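Local coordinates for protein iron superoxide dismutase (Trypanosoma cruzi, PDB 2GPC) that probably catalyses, as an iron enzyme of the iron/manganese superoxide dismutase family, the dismutation of superoxide to dioxygen and hydrogen peroxide, at residues W126-T131 against K137-H142; Q71-T76 against L153-T158; A15-S20 against W182-W187; V117-S122 against C159-H164. All coordinates share one frame; numbering follows the deposited sequence.

Contact 1 (W126-T131 against K137-H142); sequences WLVKDT and KVYQTH
The indole of Trp126 meets strand 137-142 with its edge: Tyr139 O and Thr141 OG1 both lie close to the ring plane. NE1 donates to Thr141 OG1 over 3.1 Å, with the oxygen just 11° out of that plane, while Thr141 CG2 also approaches NE1; the hydroxyl has a second partner in Gly145 O. The Tyr139 ring, by contrast, is met obliquely by Trp126 CD1 and Val128 CG1. These side chains hang from an antiparallel beta hairpin of the C-terminal domain, strands 123-130 and 135-142, in which Trp126 with Tyr139 and Val128 with Lys137 are hydrogen-bonded pairs and Leu127 with Val138 is the non-hydrogen-bonded pair between them. Trp126 N reaches Tyr139 O at 2.7 Å. Near the turn, Lys137 runs out extended and its NZ forms a salt bridge at 2.8 Å with Asp130 OD2, which meets it with its anti lone pair, the one away from OD1; Asp130 OD1 is held by Asn132 N and Asn152 ND2.

Contact 2 (Q71-T76 against L153-T158); sequences QIFNHT and LKPLLT. With FE2 (Fe (II) ion), chain C.
Phe73 and Pro155 make one of the two points where helix 71-76 meets strand 153-158, and Asn74 and Thr158 make the other. No hydrogen bond links the segments, and just 92 Å² of surface is buried between them. In the more buried part, the methyl CG2 of Thr158 faces the backbone oxygen of Asn74, CG2 to O 3.9 Å. With OG1 anti to the backbone N (chi1 -169°), the Thr158 hydroxyl instead bonds to Ala125 O on the adjacent strand. The looser, partly exposed side is a light apolar touch: Pro155 CG comes to the edge of the Phe73 ring, near its plane, 4.4 Å from CZ. The CB of His75 is directed away from the strand, and its NE2 binds the iron at 2.1 Å. Its other nitrogen, ND1, donates to Gln71 O at 2.6 Å, which fixes the rotation of the imidazole; the backbone N of His75 reaches the same oxygen from the opposite face of the carbonyl plane. Second-shell Gln71 gives a weak bond to the iron-bound water. Helix 63-80, of the alpha-hairpin domain, thus lies between helix 21-44, which packs on Ile72, and the sheet, where Trp124 and Trp126 of strand 123-130 touch both Asn74 and Thr158.

Contact 3 (A15-S20 against W182-W187); sequences AAKGLS and WNVVNW
Asn183 and Val184 take up Lys17 where the loop before helix 21-44, in the alpha-hairpin domain, meets the end of helix 174-184 in the C-terminal domain, so the contact joins the two parts of the superoxide dismutase fold. Asn183 comes first and takes part twice. Asn183 OD1 accepts from a water at 2.8 Å, and the same water donates to Lys17 O at 2.7 Å, bridging the segments. Asn183 O receives a weak, long bond from Lys17 NZ, 3.5 Å away; the ammonium has its stronger partner in Pro84 O. Val184 follows, with CG1 anti to its own carbonyl carbon (chi1 -63°) and lying against the aliphatic part of the lysine; Val184 CG1 is 3.7 Å from Lys17 CB. Val184 also packs on Met82. Farther on, Asn186, at the N-cap of helix 187-193, gives its OD1 to Asn189 N in a weak bond. The Trp187 ring carries Val185 CG1 over the centre of one face, 3.4 Å above its plane.

Contact 4 (V117-S122 against C159-H164); sequences VGHFGS and CDVWEH. With FE2 (Fe (II) ion), chain C.
The iron site and the subunit interface come together here, where the link after helix 105-118 packs on the loop that follows strand 153-160. Ser122 CB sits squarely over one face of the Trp162 indole in a CH-pi contact, 3.5 Å from the centroid of the five-membered ring and 14° off its normal. Against the opposite face, toward the rim, lies the water bound to the iron. Beside this stack Val161 CG2 touches His119 CB at 4.2 Å, and a water donates to both Gly121 O and Val161 O, satisfying two carbonyls at once. A second water joins Ser122 OG to Glu163 N; the hydroxyl also bonds to Ser122 OG of the second subunit. Asp160 binds the iron through OD2 at 2.0 Å, while its OD1 takes the backbone N of Trp162, at 3.0 Å, in an Asx turn, with the N-H arriving from above the carboxylate plane. His164 NE2 binds the iron at 2.1 Å, and ND1 of the same ring bonds to Glu163 of the second subunit. Paired glutamate-histidine bonds across the dimer, beside an Asp-X-X-X-His metal motif, are characteristic of iron and manganese superoxide dismutases.

How the contacts relate
Contacts 2 and 4 share the iron: His75 comes from helix 63-80, Asp160 and His164 from the end of strand 153-160 and the loop beyond, and His27 completes the protein ligands. One metal-bound water belongs to both. Contact 1 lies in the same sheet, its centre about 10 Å from that of contact 2; Lys129 O and Lys154 N are 2.9 Å apart there, and the Trp126 side chain stays about 11 Å from the iron. Contact 1 also meets contact 4 through Gln140 OE1 and His119 ND1, 2.9 Å apart. Contact 3 is peripheral, about 17 Å between centres from contacts 2 and 4, yet Val185 CG1 touches Leu157 CD1 at 3.7 Å.

Contact 1 (W126-T131 against K137-H142)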
loop_
_atom_site.group_PDB
_atom_site.type_symbol
_atom_site.label_atom_id
_atom_site.label_comp_id
_atom_site.label_asym_id
_atom_site.label_seq_id
_atom_site.Cartn_x
_atom_site.Cartn_y
_atom_site.Cartn_z
ATOM N N TRP A 126 -13.501 4.274 6.795
ATOM C CA TRP A 126 -14.679 3.776 7.522
ATOM C C TRP A 126 -15.683 4.865 7.872
ATOM O O TRP A 126 -15.318 6.027 8.105
ATOM C CB TRP A 126 -14.278 3.109 8.853
ATOM C CG TRP A 126 -13.352 1.944 8.729
ATOM C CD1 TRP A 126 -11.996 1.994 8.623
ATOM C CD2 TRP A 126 -13.702 0.553 8.712
ATOM N NE1 TRP A 126 -11.484 0.725 8.523
ATOM C CE2 TRP A 126 -12.509 -0.177 8.588
ATOM C CE3 TRP A 126 -14.910 -0.154 8.794
ATOM C CZ2 TRP A 126 -12.483 -1.572 8.523
ATOM C CZ3 TRP A 126 -14.876 -1.546 8.744
ATOM C CH2 TRP A 126 -13.676 -2.231 8.601
ATOM N N LEU A 127 -16.958 4.467 7.906
ATOM C CA LEU A 127 -17.977 5.131 8.696
ATOM C C LEU A 127 -18.203 4.229 9.899
ATOM O O LEU A 127 -18.394 3.022 9.742
ATOM C CB LEU A 127 -19.286 5.275 7.911
ATOM C CG LEU A 127 -20.472 5.900 8.657
ATOM C CD1 LEU A 127 -20.156 7.336 9.090
ATOM C CD2 LEU A 127 -21.731 5.849 7.802
ATOM N N VAL A 128 -18.171 4.810 11.095
ATOM C CA VAL A 128 -18.420 4.078 12.332
ATOM C C VAL A 128 -19.427 4.839 13.192
ATOM O O VAL A 128 -19.634 6.033 13.008
ATOM C CB VAL A 128 -17.114 3.855 13.169
ATOM C CG1 VAL A 128 -16.084 3.021 12.391
ATOM C CG2 VAL A 128 -16.512 5.169 13.631
ATOM N N LYS A 129 -20.044 4.134 14.126
ATOM C CA LYS A 129 -20.829 4.748 15.179
ATOM C C LYS A 129 -20.031 4.582 16.460
ATOM O O LYS A 129 -19.698 3.460 16.838
ATOM C CB LYS A 129 -22.192 4.057 15.295
ATOM C CG LYS A 129 -23.087 4.568 16.430
ATOM C CD LYS A 129 -24.508 4.033 16.231
ATOM C CE LYS A 129 -25.564 4.770 17.006
ATOM N NZ LYS A 129 -26.916 4.168 16.705
ATOM N N ASP A 130 -19.681 5.700 17.093
ATOM C CA ASP A 130 -19.002 5.684 18.387
ATOM C C ASP A 130 -20.045 5.507 19.483
ATOM O O ASP A 130 -20.774 6.447 19.806
ATOM C CB ASP A 130 -18.219 6.982 18.589
ATOM C CG ASP A 130 -17.325 6.948 19.809
ATOM O OD1 ASP A 130 -17.501 6.075 20.692
ATOM O OD2 ASP A 130 -16.420 7.784 19.969
ATOM N N THR A 131 -20.134 4.299 20.040
ATOM C CA THR A 131 -21.150 3.995 21.055
ATOM C C THR A 131 -20.871 4.641 22.411
ATOM O O THR A 131 -21.716 4.585 23.282
ATOM C CB THR A 131 -21.354 2.473 21.219
ATOM O OG1 THR A 131 -20.109 1.829 21.533
ATOM C CG2 THR A 131 -21.798 1.846 19.918
ATOM N N LYS A 137 -18.970 8.861 12.969
ATOM C CA LYS A 137 -17.670 9.448 12.651
ATOM C C LYS A 137 -17.039 8.780 11.424
ATOM O O LYS A 137 -17.216 7.584 11.198
ATOM C CB LYS A 137 -16.709 9.290 13.833
ATOM C CG LYS A 137 -17.084 10.092 15.069
ATOM C CD LYS A 137 -16.130 9.761 16.204
ATOM C CE LYS A 137 -16.477 10.506 17.482
ATOM N NZ LYS A 137 -15.562 10.059 18.566
ATOM N N VAL A 138 -16.309 9.571 10.646
ATOM C CA VAL A 138 -15.461 9.058 9.584
ATOM C C VAL A 138 -14.127 8.763 10.244
ATOM O O VAL A 138 -13.629 9.556 11.056
ATOM C CB VAL A 138 -15.284 10.065 8.433
ATOM C CG1 VAL A 138 -14.117 9.660 7.510
ATOM C CG2 VAL A 138 -16.559 10.195 7.646
ATOM N N TYR A 139 -13.553 7.632 9.870
ATOM C CA TYR A 139 -12.429 7.031 10.568
ATOM C C TYR A 139 -11.604 6.278 9.528
ATOM O O TYR A 139 -12.161 5.688 8.630
ATOM C CB TYR A 139 -13.001 6.070 11.606
ATOM C CG TYR A 139 -11.998 5.331 12.451
ATOM C CD1 TYR A 139 -11.152 6.012 13.321
ATOM C CD2 TYR A 139 -11.915 3.946 12.400
ATOM C CE1 TYR A 139 -10.247 5.335 14.108
ATOM C CE2 TYR A 139 -11.013 3.263 13.184
ATOM C CZ TYR A 139 -10.187 3.967 14.034
ATOM O OH TYR A 139 -9.291 3.289 14.814
ATOM N N GLN A 140 -10.283 6.325 9.619
ATOM C CA GLN A 140 -9.439 5.549 8.712
ATOM C C GLN A 140 -8.545 4.605 9.498
ATOM O O GLN A 140 -8.158 4.892 10.637
ATOM C CB GLN A 140 -8.593 6.470 7.839
ATOM C CG GLN A 140 -7.575 7.311 8.593
ATOM C CD GLN A 140 -7.179 8.538 7.812
ATOM O OE1 GLN A 140 -6.681 8.430 6.688
ATOM N NE2 GLN A 140 -7.436 9.711 8.380
ATOM N N THR A 141 -8.246 3.460 8.903
ATOM C CA THR A 141 -7.226 2.580 9.456
ATOM C C THR A 141 -6.124 2.384 8.434
ATOM O O THR A 141 -6.336 2.537 7.228
ATOM C CB THR A 141 -7.820 1.242 9.931
ATOM O OG1 THR A 141 -8.450 0.540 8.844
ATOM C CG2 THR A 141 -8.922 1.472 10.946
ATOM N N HIS A 142 -4.934 2.085 8.936
ATOM C CA HIS A 142 -3.770 1.921 8.099
ATOM C C HIS A 142 -3.449 0.434 8.029
ATOM O O HIS A 142 -3.577 -0.287 9.023
ATOM C CB HIS A 142 -2.597 2.706 8.693
ATOM C CG HIS A 142 -1.464 2.923 7.745
ATOM N ND1 HIS A 142 -1.625 3.539 6.521
ATOM C CD2 HIS A 142 -0.144 2.619 7.844
ATOM C CE1 HIS A 142 -0.455 3.609 5.911
ATOM N NE2 HIS A 142 0.460 3.066 6.695
#

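Contact 2 (Q71-T76 against L153-T158)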
loop_
_atom_site.group_PDB
_atom_site.type_symbol
_atom_site.label_atom_id
_atom_site.label_comp_id
_atom_site.label_asym_id
_atom_site.label_seq_id
_atom_site.Cartn_x
_atom_site.Cartn_y
_atom_site.Cartn_z
ATOM N N GLN A 71 -7.528 -8.568 7.957
ATOM C CA GLN A 71 -7.742 -8.399 6.526
ATOM C C GLN A 71 -8.916 -9.250 6.061
ATOM O O GLN A 71 -9.661 -8.845 5.187
ATOM C CB GLN A 71 -6.492 -8.727 5.713
ATOM C CG GLN A 71 -5.404 -7.651 5.775
ATOM C CD GLN A 71 -5.805 -6.361 5.089
ATOM O OE1 GLN A 71 -6.510 -5.552 5.674
ATOM N NE2 GLN A 71 -5.358 -6.169 3.848
ATOM N N ILE A 72 -9.085 -10.421 6.663
ATOM C CA ILE A 72 -10.230 -11.271 6.369
ATOM C C ILE A 72 -11.547 -10.598 6.772
ATOM O O ILE A 72 -12.499 -10.563 5.990
ATOM C CB ILE A 72 -10.059 -12.653 7.049
ATOM C CG1 ILE A 72 -8.952 -13.441 6.334
ATOM C CG2 ILE A 72 -11.359 -13.443 7.013
ATOM C CD1 ILE A 72 -8.455 -14.658 7.096
ATOM N N PHE A 73 -11.605 -10.079 7.993
ATOM C CA PHE A 73 -12.792 -9.356 8.460
ATOM C C PHE A 73 -13.063 -8.114 7.599
ATOM O O PHE A 73 -14.202 -7.898 7.156
ATOM C CB PHE A 73 -12.627 -8.970 9.934
ATOM C CG PHE A 73 -13.741 -8.121 10.470
ATOM C CD1 PHE A 73 -14.808 -8.699 11.159
ATOM C CD2 PHE A 73 -13.739 -6.751 10.277
ATOM C CE1 PHE A 73 -15.842 -7.908 11.654
ATOM C CE2 PHE A 73 -14.755 -5.963 10.765
ATOM C CZ PHE A 73 -15.821 -6.549 11.459
ATOM N N ASN A 74 -12.024 -7.314 7.344
ATOM C CA ASN A 74 -12.193 -6.042 6.621
ATOM C C ASN A 74 -12.709 -6.281 5.195
ATOM O O ASN A 74 -13.559 -5.545 4.717
ATOM C CB ASN A 74 -10.882 -5.235 6.555
ATOM C CG ASN A 74 -10.407 -4.749 7.917
ATOM O OD1 ASN A 74 -11.173 -4.696 8.862
ATOM N ND2 ASN A 74 -9.122 -4.384 8.012
ATOM N N HIS A 75 -12.209 -7.322 4.532
ATOM C CA HIS A 75 -12.608 -7.609 3.152
ATOM C C HIS A 75 -14.052 -8.077 3.094
ATOM O O HIS A 75 -14.810 -7.627 2.250
ATOM C CB HIS A 75 -11.662 -8.623 2.485
ATOM C CG HIS A 75 -10.399 -7.998 2.001
ATOM N ND1 HIS A 75 -9.350 -7.712 2.847
ATOM C CD2 HIS A 75 -10.040 -7.533 0.783
ATOM C CE1 HIS A 75 -8.390 -7.116 2.167
ATOM N NE2 HIS A 75 -8.777 -7.001 0.910
ATOM N N THR A 76 -14.441 -8.954 4.010
ATOM C CA THR A 76 -15.838 -9.402 4.069
ATOM C C THR A 76 -16.771 -8.216 4.304
ATOM O O THR A 76 -17.798 -8.090 3.641
ATOM C CB THR A 76 -16.029 -10.508 5.129
ATOM O OG1 THR A 76 -15.440 -11.730 4.660
ATOM C CG2 THR A 76 -17.512 -10.867 5.297
ATOM N N LEU A 153 -16.156 1.611 18.672
ATOM C CA LEU A 153 -16.392 2.058 17.296
ATOM C C LEU A 153 -17.050 0.981 16.443
ATOM O O LEU A 153 -16.348 0.204 15.772
ATOM C CB LEU A 153 -15.073 2.480 16.642
ATOM C CG LEU A 153 -14.251 3.577 17.302
ATOM C CD1 LEU A 153 -13.028 3.871 16.445
ATOM C CD2 LEU A 153 -15.066 4.847 17.534
ATOM N N LYS A 154 -18.383 0.938 16.451
ATOM C CA LYS A 154 -19.136 -0.025 15.650
ATOM C C LYS A 154 -19.017 0.274 14.146
ATOM O O LYS A 154 -19.377 1.360 13.691
ATOM C CB LYS A 154 -20.611 -0.038 16.056
ATOM C CG LYS A 154 -21.444 -1.116 15.366
ATOM C CD LYS A 154 -22.455 -1.773 16.310
ATOM C CE LYS A 154 -23.453 -0.767 16.885
ATOM N NZ LYS A 154 -24.823 -1.377 17.057
ATOM N N PRO A 155 -18.507 -0.675 13.372
ATOM C CA PRO A 155 -18.332 -0.446 11.936
ATOM C C PRO A 155 -19.663 -0.439 11.183
ATOM O O PRO A 155 -20.516 -1.291 11.410
ATOM C CB PRO A 155 -17.423 -1.596 11.496
ATOM C CG PRO A 155 -17.571 -2.647 12.513
ATOM C CD PRO A 155 -18.025 -2.003 13.789
ATOM N N LEU A 156 -19.832 0.547 10.308
ATOM C CA LEU A 156 -21.031 0.665 9.483
ATOM C C LEU A 156 -20.766 0.467 7.988
ATOM O O LEU A 156 -21.606 -0.084 7.276
ATOM C CB LEU A 156 -21.677 2.032 9.694
ATOM C CG LEU A 156 -22.066 2.413 11.129
ATOM C CD1 LEU A 156 -22.817 3.738 11.100
ATOM C CD2 LEU A 156 -22.882 1.353 11.816
ATOM N N LEU A 157 -19.604 0.918 7.526
ATOM C CA LEU A 157 -19.264 0.938 6.110
ATOM C C LEU A 157 -17.750 0.991 5.974
ATOM O O LEU A 157 -17.098 1.662 6.754
ATOM C CB LEU A 157 -19.853 2.202 5.459
ATOM C CG LEU A 157 -19.767 2.411 3.955
ATOM C CD1 LEU A 157 -20.711 1.459 3.230
ATOM C CD2 LEU A 157 -20.110 3.861 3.595
ATOM N N THR A 158 -17.191 0.295 4.992
ATOM C CA THR A 158 -15.780 0.490 4.652
ATOM C C THR A 158 -15.540 0.470 3.148
ATOM O O THR A 158 -16.284 -0.155 2.389
ATOM C CB THR A 158 -14.871 -0.537 5.363
ATOM O OG1 THR A 158 -13.483 -0.160 5.221
ATOM C CG2 THR A 158 -14.987 -1.932 4.732
HETATM FE FE FE2 C . -8.095 -5.491 -0.388
HETATM O O HOH W 1 -6.965 -4.582 1.355
#

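Contact 3 (A15-S20 against W182-W187)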
loop_
_atom_site.group_PDB
_atom_site.type_symbol
_atom_site.label_atom_id
_atom_site.label_comp_id
_atom_site.label_asym_id
_atom_site.label_seq_id
_atom_site.Cartn_x
_atom_site.Cartn_y
_atom_site.Cartn_z
ATOM N N ALA A 15 -19.807 -5.114 -12.170
ATOM C CA ALA A 15 -19.214 -4.744 -13.464
ATOM C C ALA A 15 -19.920 -3.569 -14.163
ATOM O O ALA A 15 -19.260 -2.623 -14.614
ATOM C CB ALA A 15 -19.166 -5.952 -14.390
ATOM N N ALA A 16 -21.247 -3.634 -14.241
ATOM C CA ALA A 16 -22.051 -2.583 -14.881
ATOM C C ALA A 16 -21.960 -1.249 -14.133
ATOM O O ALA A 16 -22.274 -0.206 -14.688
ATOM C CB ALA A 16 -23.527 -3.024 -14.983
ATOM N N LYS A 17 -21.559 -1.289 -12.867
ATOM C CA LYS A 17 -21.384 -0.071 -12.075
ATOM C C LYS A 17 -19.907 0.294 -11.817
ATOM O O LYS A 17 -19.629 1.154 -11.002
ATOM C CB LYS A 17 -22.184 -0.180 -10.766
ATOM C CG LYS A 17 -23.716 -0.020 -10.966
ATOM C CD LYS A 17 -24.369 0.686 -9.787
ATOM C CE LYS A 17 -25.858 0.921 -10.013
ATOM N NZ LYS A 17 -26.508 1.221 -8.713
ATOM N N GLY A 18 -18.974 -0.365 -12.513
ATOM C CA GLY A 18 -17.585 0.083 -12.577
ATOM C C GLY A 18 -16.552 -0.612 -11.689
ATOM O O GLY A 18 -15.493 -0.033 -11.404
ATOM N N LEU A 19 -16.846 -1.842 -11.275
ATOM C CA LEU A 19 -15.857 -2.750 -10.678
ATOM C C LEU A 19 -15.975 -4.072 -11.399
ATOM O O LEU A 19 -16.938 -4.806 -11.197
ATOM C CB LEU A 19 -16.107 -2.964 -9.181
ATOM C CG LEU A 19 -15.538 -1.936 -8.207
ATOM C CD1 LEU A 19 -15.814 -2.422 -6.774
ATOM C CD2 LEU A 19 -14.061 -1.690 -8.417
ATOM N N SER A 20 -14.992 -4.360 -12.246
ATOM C CA SER A 20 -15.084 -5.419 -13.252
ATOM C C SER A 20 -14.970 -6.802 -12.639
ATOM O O SER A 20 -14.461 -6.961 -11.533
ATOM C CB SER A 20 -13.978 -5.262 -14.307
ATOM O OG SER A 20 -12.696 -5.409 -13.716
ATOM N N TRP A 182 -19.204 5.261 -4.295
ATOM C CA TRP A 182 -20.440 5.950 -3.915
ATOM C C TRP A 182 -21.635 5.439 -4.706
ATOM O O TRP A 182 -22.752 5.409 -4.186
ATOM C CB TRP A 182 -20.324 7.473 -4.048
ATOM C CG TRP A 182 -19.439 8.107 -3.017
ATOM C CD1 TRP A 182 -18.304 8.815 -3.251
ATOM C CD2 TRP A 182 -19.620 8.094 -1.594
ATOM N NE1 TRP A 182 -17.764 9.246 -2.065
ATOM C CE2 TRP A 182 -18.551 8.815 -1.032
ATOM C CE3 TRP A 182 -20.584 7.543 -0.735
ATOM C CZ2 TRP A 182 -18.410 8.995 0.340
ATOM C CZ3 TRP A 182 -20.445 7.723 0.625
ATOM C CH2 TRP A 182 -19.361 8.445 1.152
ATOM N N ASN A 183 -21.406 5.026 -5.945
ATOM C CA ASN A 183 -22.472 4.490 -6.784
ATOM C C ASN A 183 -22.914 3.090 -6.383
ATOM O O ASN A 183 -23.925 2.614 -6.883
ATOM C CB ASN A 183 -22.054 4.476 -8.265
ATOM C CG ASN A 183 -21.988 5.857 -8.873
ATOM O OD1 ASN A 183 -21.336 6.061 -9.907
ATOM N ND2 ASN A 183 -22.668 6.813 -8.257
ATOM N N VAL A 184 -22.158 2.426 -5.503
ATOM C CA VAL A 184 -22.505 1.074 -5.066
ATOM C C VAL A 184 -22.648 0.884 -3.547
ATOM O O VAL A 184 -22.817 -0.244 -3.093
ATOM C CB VAL A 184 -21.508 0.016 -5.629
ATOM C CG1 VAL A 184 -21.577 -0.028 -7.144
ATOM C CG2 VAL A 184 -20.087 0.266 -5.149
ATOM N N VAL A 185 -22.632 1.962 -2.770
ATOM C CA VAL A 185 -22.761 1.837 -1.304
ATOM C C VAL A 185 -24.060 1.128 -0.947
ATOM O O VAL A 185 -25.119 1.492 -1.431
ATOM C CB VAL A 185 -22.738 3.207 -0.579
ATOM C CG1 VAL A 185 -23.072 3.047 0.927
ATOM C CG2 VAL A 185 -21.407 3.858 -0.731
ATOM N N ASN A 186 -23.958 0.129 -0.079
ATOM C CA ASN A 186 -25.095 -0.660 0.361
ATOM C C ASN A 186 -25.666 -0.062 1.646
ATOM O O ASN A 186 -25.307 -0.471 2.754
ATOM C CB ASN A 186 -24.644 -2.115 0.577
ATOM C CG ASN A 186 -25.795 -3.057 0.818
ATOM O OD1 ASN A 186 -26.924 -2.632 1.038
ATOM N ND2 ASN A 186 -25.511 -4.356 0.781
ATOM N N TRP A 187 -26.552 0.920 1.494
ATOM C CA TRP A 187 -27.182 1.555 2.660
ATOM C C TRP A 187 -28.003 0.563 3.486
ATOM O O TRP A 187 -28.164 0.755 4.681
ATOM C CB TRP A 187 -28.041 2.756 2.241
ATOM C CG TRP A 187 -27.220 3.811 1.593
ATOM C CD1 TRP A 187 -27.293 4.219 0.301
ATOM C CD2 TRP A 187 -26.133 4.539 2.183
ATOM N NE1 TRP A 187 -26.348 5.186 0.054
ATOM C CE2 TRP A 187 -25.621 5.404 1.194
ATOM C CE3 TRP A 187 -25.565 4.577 3.460
ATOM C CZ2 TRP A 187 -24.562 6.281 1.436
ATOM C CZ3 TRP A 187 -24.510 5.442 3.699
ATOM C CH2 TRP A 187 -24.023 6.284 2.696
HETATM O O HOH W 2 -20.329 3.712 -11.124
#

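Contact 4 (V117-S122 against C159-H164)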
loop_
_atom_site.group_PDB
_atom_site.type_symbol
_atom_site.label_atom_id
_atom_site.label_comp_id
_atom_site.label_asym_id
_atom_site.label_seq_id
_atom_site.Cartn_x
_atom_site.Cartn_y
_atom_site.Cartn_z
ATOM N N VAL A 117 -9.579 9.258 -0.301
ATOM C CA VAL A 117 -8.687 9.632 -1.401
ATOM C C VAL A 117 -7.326 10.090 -0.866
ATOM O O VAL A 117 -6.294 9.858 -1.497
ATOM C CB VAL A 117 -9.325 10.719 -2.320
ATOM C CG1 VAL A 117 -8.351 11.176 -3.390
ATOM C CG2 VAL A 117 -10.595 10.188 -2.977
ATOM N N GLY A 118 -7.318 10.711 0.305
ATOM C CA GLY A 118 -6.094 11.254 0.880
ATOM C C GLY A 118 -5.267 10.274 1.711
ATOM O O GLY A 118 -4.166 10.620 2.126
ATOM N N HIS A 119 -5.772 9.065 1.975
ATOM C CA HIS A 119 -5.053 8.149 2.862
ATOM C C HIS A 119 -3.748 7.743 2.192
ATOM O O HIS A 119 -3.754 7.286 1.052
ATOM C CB HIS A 119 -5.870 6.903 3.201
ATOM C CG HIS A 119 -5.204 6.007 4.197
ATOM N ND1 HIS A 119 -5.327 6.185 5.561
ATOM C CD2 HIS A 119 -4.384 4.942 4.028
ATOM C CE1 HIS A 119 -4.619 5.258 6.187
ATOM N NE2 HIS A 119 -4.040 4.491 5.281
ATOM N N PHE A 120 -2.635 7.940 2.887
ATOM C CA PHE A 120 -1.334 7.689 2.286
ATOM C C PHE A 120 -0.927 6.249 2.549
ATOM O O PHE A 120 -0.970 5.793 3.686
ATOM C CB PHE A 120 -0.282 8.639 2.833
ATOM C CG PHE A 120 1.002 8.563 2.092
ATOM C CD1 PHE A 120 1.097 9.073 0.809
ATOM C CD2 PHE A 120 2.100 7.926 2.640
ATOM C CE1 PHE A 120 2.283 8.985 0.099
ATOM C CE2 PHE A 120 3.295 7.838 1.930
ATOM C CZ PHE A 120 3.378 8.358 0.660
ATOM N N GLY A 121 -0.552 5.537 1.495
ATOM C CA GLY A 121 -0.237 4.119 1.589
ATOM C C GLY A 121 -1.494 3.263 1.611
ATOM O O GLY A 121 -2.555 3.697 1.175
ATOM N N SER A 122 -1.342 2.045 2.114
ATOM C CA SER A 122 -2.396 1.036 2.154
ATOM C C SER A 122 -3.306 1.288 3.338
ATOM O O SER A 122 -2.830 1.570 4.444
ATOM C CB SER A 122 -1.773 -0.352 2.299
ATOM O OG SER A 122 -0.947 -0.683 1.192
ATOM N N CYS A 159 -14.482 1.174 2.759
ATOM C CA CYS A 159 -13.973 1.214 1.401
ATOM C C CYS A 159 -12.484 0.933 1.453
ATOM O O CYS A 159 -11.722 1.706 2.034
ATOM C CB CYS A 159 -14.190 2.596 0.786
ATOM S SG CYS A 159 -13.560 2.746 -0.898
ATOM N N ASP A 160 -12.086 -0.182 0.859
ATOM C CA ASP A 160 -10.693 -0.589 0.754
ATOM C C ASP A 160 -9.974 0.390 -0.156
ATOM O O ASP A 160 -10.406 0.599 -1.281
ATOM C CB ASP A 160 -10.650 -1.981 0.120
ATOM C CG ASP A 160 -9.288 -2.639 0.173
ATOM O OD1 ASP A 160 -8.289 -2.040 0.671
ATOM O OD2 ASP A 160 -9.137 -3.800 -0.283
ATOM N N VAL A 161 -8.888 0.988 0.324
ATOM C CA VAL A 161 -8.074 1.862 -0.523
ATOM C C VAL A 161 -6.629 1.364 -0.672
ATOM O O VAL A 161 -5.758 2.107 -1.140
ATOM C CB VAL A 161 -8.129 3.365 -0.088
ATOM C CG1 VAL A 161 -9.550 3.907 -0.198
ATOM C CG2 VAL A 161 -7.557 3.589 1.320
ATOM N N TRP A 162 -6.383 0.092 -0.341
ATOM C CA TRP A 162 -5.191 -0.595 -0.827
ATOM C C TRP A 162 -5.236 -0.494 -2.342
ATOM O O TRP A 162 -6.312 -0.616 -2.940
ATOM C CB TRP A 162 -5.168 -2.075 -0.409
ATOM C CG TRP A 162 -4.783 -2.358 1.025
ATOM C CD1 TRP A 162 -5.424 -1.932 2.147
ATOM C CD2 TRP A 162 -3.696 -3.176 1.475
ATOM N NE1 TRP A 162 -4.806 -2.423 3.272
ATOM C CE2 TRP A 162 -3.736 -3.191 2.891
ATOM C CE3 TRP A 162 -2.689 -3.905 0.827
ATOM C CZ2 TRP A 162 -2.806 -3.888 3.664
ATOM C CZ3 TRP A 162 -1.770 -4.591 1.589
ATOM C CH2 TRP A 162 -1.828 -4.578 3.000
ATOM N N GLU A 163 -4.087 -0.245 -2.961
ATOM C CA GLU A 163 -3.993 -0.097 -4.401
ATOM C C GLU A 163 -4.542 -1.292 -5.182
ATOM O O GLU A 163 -5.125 -1.098 -6.243
ATOM C CB GLU A 163 -2.545 0.236 -4.808
ATOM C CG GLU A 163 -2.140 1.616 -4.332
ATOM C CD GLU A 163 -0.721 2.024 -4.679
ATOM O OE1 GLU A 163 0.192 1.177 -4.590
ATOM O OE2 GLU A 163 -0.533 3.214 -5.012
ATOM N N HIS A 164 -4.392 -2.505 -4.643
ATOM C CA HIS A 164 -4.921 -3.715 -5.274
ATOM C C HIS A 164 -6.452 -3.714 -5.409
ATOM O O HIS A 164 -7.001 -4.431 -6.228
ATOM C CB HIS A 164 -4.445 -4.991 -4.556
ATOM C CG HIS A 164 -5.038 -5.204 -3.190
ATOM N ND1 HIS A 164 -4.259 -5.418 -2.073
ATOM C CD2 HIS A 164 -6.324 -5.283 -2.768
ATOM C CE1 HIS A 164 -5.039 -5.608 -1.021
ATOM N NE2 HIS A 164 -6.296 -5.535 -1.418
HETATM FE FE FE2 C . -8.095 -5.491 -0.388
HETATM O O HOH W 3 -3.072 2.428 -1.321
HETATM O O HOH W 4 -1.679 -0.884 -1.305
HETATM O O HOH W 1 -6.965 -4.582 1.355
#